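Local coordinates for protein pterin-4-alpha-carbinolamine dehydratase MoaB2 (Mycobacterium marinum, PDB 3RFQ) that probably takes part in molybdenum cofactor biosynthesis as a pterin- or molybdopterin-binding protein of the MogA/MoaB family, at residues I135-L140 and R160-D165; V90-S95 and L152-A157. One frame throughout, in Å; residues are numbered along the deposited sequence.

Contact 1. Residues I135-L140 and R160-D165. With NA (sodium ion), chain F.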
loop_
_atom_site.group_PDB
_atom_site.type_symbol
_atom_site.label_atom_id
_atom_site.label_comp_id
_atom_site.label_asym_id
_atom_site.label_seq_id
_atom_site.Cartn_x
_atom_site.Cartn_y
_atom_site.Cartn_z
ATOM N N ILE C 135 7.131 0.000 12.122
ATOM C CA ILE C 135 7.007 -0.845 13.289
ATOM C C ILE C 135 7.463 -2.240 12.853
ATOM O O ILE C 135 6.703 -2.993 12.245
ATOM C CB ILE C 135 5.528 -0.849 13.790
ATOM C CG1 ILE C 135 5.047 0.600 13.994
ATOM C CG2 ILE C 135 5.389 -1.678 15.092
ATOM C CD1 ILE C 135 3.527 0.726 14.091
ATOM N N ILE C 136 8.737 -2.540 13.089
ATOM C CA ILE C 136 9.355 -3.698 12.450
ATOM C C ILE C 136 8.879 -5.007 13.074
ATOM O O ILE C 136 8.695 -5.962 12.347
ATOM C CB ILE C 136 10.895 -3.634 12.387
ATOM C CG1 ILE C 136 11.380 -2.275 11.880
ATOM C CG2 ILE C 136 11.474 -4.688 11.387
ATOM C CD1 ILE C 136 10.861 -1.880 10.455
ATOM N N ASP C 137 8.657 -5.045 14.391
ATOM C CA ASP C 137 8.115 -6.261 15.016
ATOM C C ASP C 137 6.697 -6.572 14.498
ATOM O O ASP C 137 6.348 -7.734 14.326
ATOM C CB ASP C 137 8.239 -6.272 16.563
ATOM C CG ASP C 137 7.344 -5.244 17.253
ATOM O OD1 ASP C 137 7.068 -4.183 16.665
ATOM O OD2 ASP C 137 6.938 -5.479 18.414
ATOM N N ALA C 138 5.918 -5.539 14.204
ATOM C CA ALA C 138 4.622 -5.723 13.541
ATOM C C ALA C 138 4.784 -6.114 12.074
ATOM O O ALA C 138 4.180 -7.081 11.618
ATOM C CB ALA C 138 3.718 -4.462 13.681
ATOM N N GLY C 139 5.601 -5.390 11.310
ATOM C CA GLY C 139 5.820 -5.774 9.896
ATOM C C GLY C 139 6.314 -7.197 9.662
ATOM O O GLY C 139 6.028 -7.809 8.614
ATOM N N LEU C 140 7.077 -7.733 10.621
ATOM C CA LEU C 140 7.611 -9.088 10.477
ATOM C C LEU C 140 6.906 -10.144 11.351
ATOM O O LEU C 140 7.338 -11.291 11.374
ATOM C CB LEU C 140 9.129 -9.101 10.766
ATOM C CG LEU C 140 9.944 -8.252 9.797
ATOM C CD1 LEU C 140 11.438 -8.189 10.139
ATOM C CD2 LEU C 140 9.762 -8.795 8.417
ATOM N N ARG C 160 4.657 -1.727 22.230
ATOM C CA ARG C 160 3.506 -0.815 22.331
ATOM C C ARG C 160 2.992 -0.308 20.961
ATOM O O ARG C 160 1.787 -0.190 20.756
ATOM C CB ARG C 160 3.872 0.401 23.187
ATOM C CG ARG C 160 2.649 1.087 23.843
ATOM C CD ARG C 160 3.045 1.531 25.264
ATOM N NE ARG C 160 1.983 2.252 25.963
ATOM C CZ ARG C 160 1.163 1.665 26.817
ATOM N NH1 ARG C 160 1.328 0.373 27.087
ATOM N NH2 ARG C 160 0.196 2.358 27.409
ATOM N N TYR C 161 3.912 0.012 20.044
ATOM C CA TYR C 161 3.510 0.496 18.732
ATOM C C TYR C 161 2.811 -0.606 17.961
ATOM O O TYR C 161 1.815 -0.332 17.298
ATOM C CB TYR C 161 4.689 1.046 17.926
ATOM C CG TYR C 161 5.243 2.396 18.375
ATOM C CD1 TYR C 161 4.625 3.151 19.376
ATOM C CD2 TYR C 161 6.356 2.939 17.739
ATOM C CE1 TYR C 161 5.139 4.414 19.753
ATOM C CE2 TYR C 161 6.873 4.189 18.090
ATOM C CZ TYR C 161 6.270 4.917 19.103
ATOM O OH TYR C 161 6.825 6.136 19.450
ATOM N N ALA C 162 3.295 -1.851 18.064
ATOM C CA ALA C 162 2.594 -3.003 17.397
ATOM C C ALA C 162 1.171 -3.173 17.905
ATOM O O ALA C 162 0.241 -3.391 17.137
ATOM C CB ALA C 162 3.373 -4.331 17.552
ATOM N N VAL C 163 1.003 -3.093 19.214
ATOM C CA VAL C 163 -0.312 -3.237 19.801
ATOM C C VAL C 163 -1.231 -2.125 19.287
ATOM O O VAL C 163 -2.353 -2.384 18.835
ATOM C CB VAL C 163 -0.247 -3.164 21.356
ATOM C CG1 VAL C 163 -1.657 -3.015 21.924
ATOM C CG2 VAL C 163 0.452 -4.399 21.906
ATOM N N ARG C 164 -0.754 -0.894 19.326
ATOM C CA ARG C 164 -1.629 0.188 18.911
ATOM C C ARG C 164 -1.998 0.051 17.415
ATOM O O ARG C 164 -3.186 0.145 17.025
ATOM C CB ARG C 164 -0.946 1.532 19.159
ATOM C CG ARG C 164 -0.818 1.909 20.610
ATOM C CD ARG C 164 -0.310 3.340 20.720
ATOM N NE ARG C 164 -0.124 3.758 22.109
ATOM C CZ ARG C 164 -1.099 4.088 22.956
ATOM N NH1 ARG C 164 -2.381 4.024 22.587
ATOM N NH2 ARG C 164 -0.789 4.470 24.185
ATOM N N ASP C 165 -0.976 -0.130 16.580
ATOM C CA ASP C 165 -1.196 -0.168 15.141
ATOM C C ASP C 165 -1.992 -1.417 14.718
ATOM O O ASP C 165 -2.884 -1.311 13.870
ATOM C CB ASP C 165 0.115 -0.031 14.373
ATOM C CG ASP C 165 -0.103 0.159 12.887
ATOM O OD1 ASP C 165 -0.608 1.230 12.475
ATOM O OD2 ASP C 165 0.240 -0.759 12.112
HETATM NA NA NA F . -1.733 2.059 9.966
HETATM O O HOH W 1 -3.305 0.690 11.179
HETATM O O HOH W 2 -3.561 1.264 8.008
HETATM O O HOH W 3 -0.710 3.874 10.993
HETATM O O HOH W 4 0.559 2.149 8.572
#

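Contact 2. Residues V90-S95 and L152-A157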
loop_
_atom_site.group_PDB
_atom_site.type_symbol
_atom_site.label_atom_id
_atom_site.label_comp_id
_atom_site.label_asym_id
_atom_site.label_seq_id
_atom_site.Cartn_x
_atom_site.Cartn_y
_atom_site.Cartn_z
ATOM N N VAL C 90 -16.020 -16.879 24.067
ATOM C CA VAL C 90 -15.494 -15.536 23.831
ATOM C C VAL C 90 -15.521 -15.280 22.306
ATOM O O VAL C 90 -15.229 -16.208 21.531
ATOM C CB VAL C 90 -14.028 -15.471 24.342
ATOM C CG1 VAL C 90 -13.357 -14.176 23.967
ATOM C CG2 VAL C 90 -13.968 -15.711 25.884
ATOM N N ASP C 91 -15.873 -14.066 21.870
ATOM C CA ASP C 91 -15.938 -13.799 20.420
ATOM C C ASP C 91 -14.579 -13.477 19.787
ATOM O O ASP C 91 -14.324 -13.866 18.643
ATOM C CB ASP C 91 -16.943 -12.688 20.075
ATOM C CG ASP C 91 -18.334 -12.997 20.575
ATOM O OD1 ASP C 91 -19.011 -13.924 20.034
ATOM O OD2 ASP C 91 -18.738 -12.303 21.522
ATOM N N LEU C 92 -13.737 -12.760 20.542
ATOM C CA LEU C 92 -12.439 -12.265 20.072
ATOM C C LEU C 92 -11.357 -12.466 21.117
ATOM O O LEU C 92 -11.462 -11.951 22.235
ATOM C CB LEU C 92 -12.517 -10.776 19.716
ATOM C CG LEU C 92 -11.183 -10.095 19.323
ATOM C CD1 LEU C 92 -10.460 -10.839 18.177
ATOM C CD2 LEU C 92 -11.357 -8.631 18.963
ATOM N N VAL C 93 -10.329 -13.224 20.764
ATOM C CA VAL C 93 -9.117 -13.275 21.570
ATOM C C VAL C 93 -7.985 -12.506 20.861
ATOM O O VAL C 93 -7.655 -12.808 19.722
ATOM C CB VAL C 93 -8.670 -14.729 21.874
ATOM C CG1 VAL C 93 -7.362 -14.740 22.755
ATOM C CG2 VAL C 93 -9.780 -15.493 22.577
ATOM N N VAL C 94 -7.398 -11.530 21.551
ATOM C CA VAL C 94 -6.208 -10.856 21.057
ATOM C C VAL C 94 -5.089 -11.282 22.005
ATOM O O VAL C 94 -5.197 -11.053 23.207
ATOM C CB VAL C 94 -6.406 -9.309 21.079
ATOM C CG1 VAL C 94 -5.159 -8.585 20.644
ATOM C CG2 VAL C 94 -7.583 -8.891 20.190
ATOM N N SER C 95 -4.048 -11.952 21.491
ATOM C CA SER C 95 -2.834 -12.229 22.280
ATOM C C SER C 95 -1.771 -11.172 21.947
ATOM O O SER C 95 -1.789 -10.602 20.867
ATOM C CB SER C 95 -2.292 -13.642 21.993
ATOM O OG SER C 95 -1.804 -13.766 20.656
ATOM N N LEU C 152 -12.872 -15.766 17.102
ATOM C CA LEU C 152 -11.792 -15.146 16.322
ATOM C C LEU C 152 -10.564 -14.917 17.224
ATOM O O LEU C 152 -10.691 -14.327 18.288
ATOM C CB LEU C 152 -12.274 -13.827 15.662
ATOM C CG LEU C 152 -11.211 -12.943 14.968
ATOM C CD1 LEU C 152 -10.515 -13.615 13.742
ATOM C CD2 LEU C 152 -11.800 -11.569 14.580
ATOM N N VAL C 153 -9.394 -15.399 16.806
ATOM C CA VAL C 153 -8.143 -15.257 17.572
ATOM C C VAL C 153 -7.130 -14.537 16.689
ATOM O O VAL C 153 -6.909 -14.934 15.553
ATOM C CB VAL C 153 -7.535 -16.640 17.905
ATOM C CG1 VAL C 153 -6.181 -16.525 18.664
ATOM C CG2 VAL C 153 -8.555 -17.527 18.660
ATOM N N VAL C 154 -6.523 -13.489 17.218
ATOM C CA VAL C 154 -5.534 -12.685 16.485
ATOM C C VAL C 154 -4.282 -12.543 17.338
ATOM O O VAL C 154 -4.388 -12.184 18.502
ATOM C CB VAL C 154 -6.139 -11.287 16.119
ATOM C CG1 VAL C 154 -5.096 -10.402 15.376
ATOM C CG2 VAL C 154 -7.418 -11.486 15.246
ATOM N N ASN C 155 -3.110 -12.892 16.809
ATOM C CA ASN C 155 -1.860 -12.729 17.555
ATOM C C ASN C 155 -1.241 -11.415 17.141
ATOM O O ASN C 155 -0.978 -11.196 15.954
ATOM C CB ASN C 155 -0.812 -13.805 17.223
ATOM C CG ASN C 155 -1.304 -15.259 17.367
ATOM O OD1 ASN C 155 -0.942 -16.074 16.530
ATOM N ND2 ASN C 155 -2.049 -15.602 18.440
ATOM N N LEU C 156 -0.984 -10.528 18.095
ATOM C CA LEU C 156 -0.179 -9.323 17.800
ATOM C C LEU C 156 1.238 -9.393 18.397
ATOM O O LEU C 156 1.457 -10.042 19.436
ATOM C CB LEU C 156 -0.892 -8.076 18.331
ATOM C CG LEU C 156 -2.333 -7.818 17.886
ATOM C CD1 LEU C 156 -2.863 -6.535 18.573
ATOM C CD2 LEU C 156 -2.412 -7.707 16.374
ATOM N N ALA C 157 2.185 -8.714 17.753
ATOM C CA ALA C 157 3.515 -8.538 18.326
ATOM C C ALA C 157 3.470 -7.757 19.645
ATOM O O ALA C 157 2.465 -7.089 19.959
ATOM C CB ALA C 157 4.475 -7.860 17.321
HETATM O O HOH W 5 0.643 -12.549 20.226
#

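Contact 1. Residues I135-L140 and R160-D165
I135, at the N-cap position of the short helix 136-139, lays its side chain over the N-terminal end of the long helix 160-180 and touches Y161, A162 and D165. Its two branches divide the work. CG2, anti to the backbone N, packs against the backbone of A162, 3.6 Å from A162 N. CG1 stands beside the backbone N (chi1 -53°) and meets Y161 CB at 4.0 Å; the chain then extends (chi2 163°), which carries CD1 one helical turn further on, to 3.5 Å from D165 CB. The side chains of I135 and Y161 cross at about a right angle; of the tyrosine side chain, CB makes the contact while the ring leads away, and Y161 O also lies near I135 CD1.

Where the backbones come nearest, 5.1 Å between the CA atoms of A138 and A162, both residues are alanines: A138 CB, directed at the helix, touches A162 CB at 3.9 Å, and the small methyls permit this approach. The D137 carboxylate lies against the same A162 methyl, both its oxygens at 3.8 Å from A162 CB, while OD2 accepts a hydrogen bond from S159 N just ahead of the helix.

D165 offers CB to I135 CD1, and its OD1 reaches the sodium ion at 2.9 Å. Four waters also bind the ion, and S129 together with D165 and S129 of a second subunit contribute to the site, so the metal lies at a subunit interface.

R160 and R164 make salt bridges to glutamates of that second subunit. Within the chain, helix 51-60 packs against V163, and strand 151-156 leads through A157, which touches D137 and A162, into helix 160-180.

Contact 2. Residues V90-S95 and L152-A157
D91 O receives L152 N at the start of a parallel beta ladder between neighbouring central strands, 92-96 and 151-156, of the mixed beta-sheet in this alpha/beta domain of the MogA/MoaB family. The two short strand axes approach to 4.6 Å and diverge by 13°, and L92 to S95 pair in register with L152 to N155.

Five backbone hydrogen bonds alternate across the pair. V93 supplies N to L152 O and O to V154 N; S95 repeats the pattern, giving N to V154 O at 3.0 Å and accepting L156 N on its O at 2.9 Å. On its other edge strand 92-96 is satisfied by strand 31-38, since L92 and V94 bond to R32, L34 and V36.

On one face of the sheet, L92 and L152 run alongside each other in the same direction, with CD1 of L92 at 3.9 Å from CD2 of L152. V154 on this face also reaches helix 160-180, whereas V93 and V153 on the reverse face pack against helix 75-87.

Polar side chains close the ladder. N155 OD1 accepts from L144 N, and N155 ND2 also bonds T111 OG1. That same ND2 donates to S95 OG (2.9 Å, 147° at the hydrogen), 20° out of the N155 amide plane. S95 OG in turn donates to a water at 2.8 Å, and this water donates to L156 O.

How the contacts relate
After strands 31-38 and 63-71 and helix 75-87, the chain lays down strand 92-96, the earlier half of contact 2. It then runs through helices 107-114 and 120-132 to helix 136-139, where contact 1 begins, and turns through strand 145-148 into strand 151-156. Pairing of 152-157 with 90-95 closes a loop with 56 residues between its segments. A few residues later, 160-165 closes the shorter loop of contact 1, with 19 between. The segments alternate, so the two closures cross. Their centres are 15 Å apart, yet they touch through A157, whose CB lies 3.7 Å from A162 CB, joining the central sheet to the sodium-bearing helical layer.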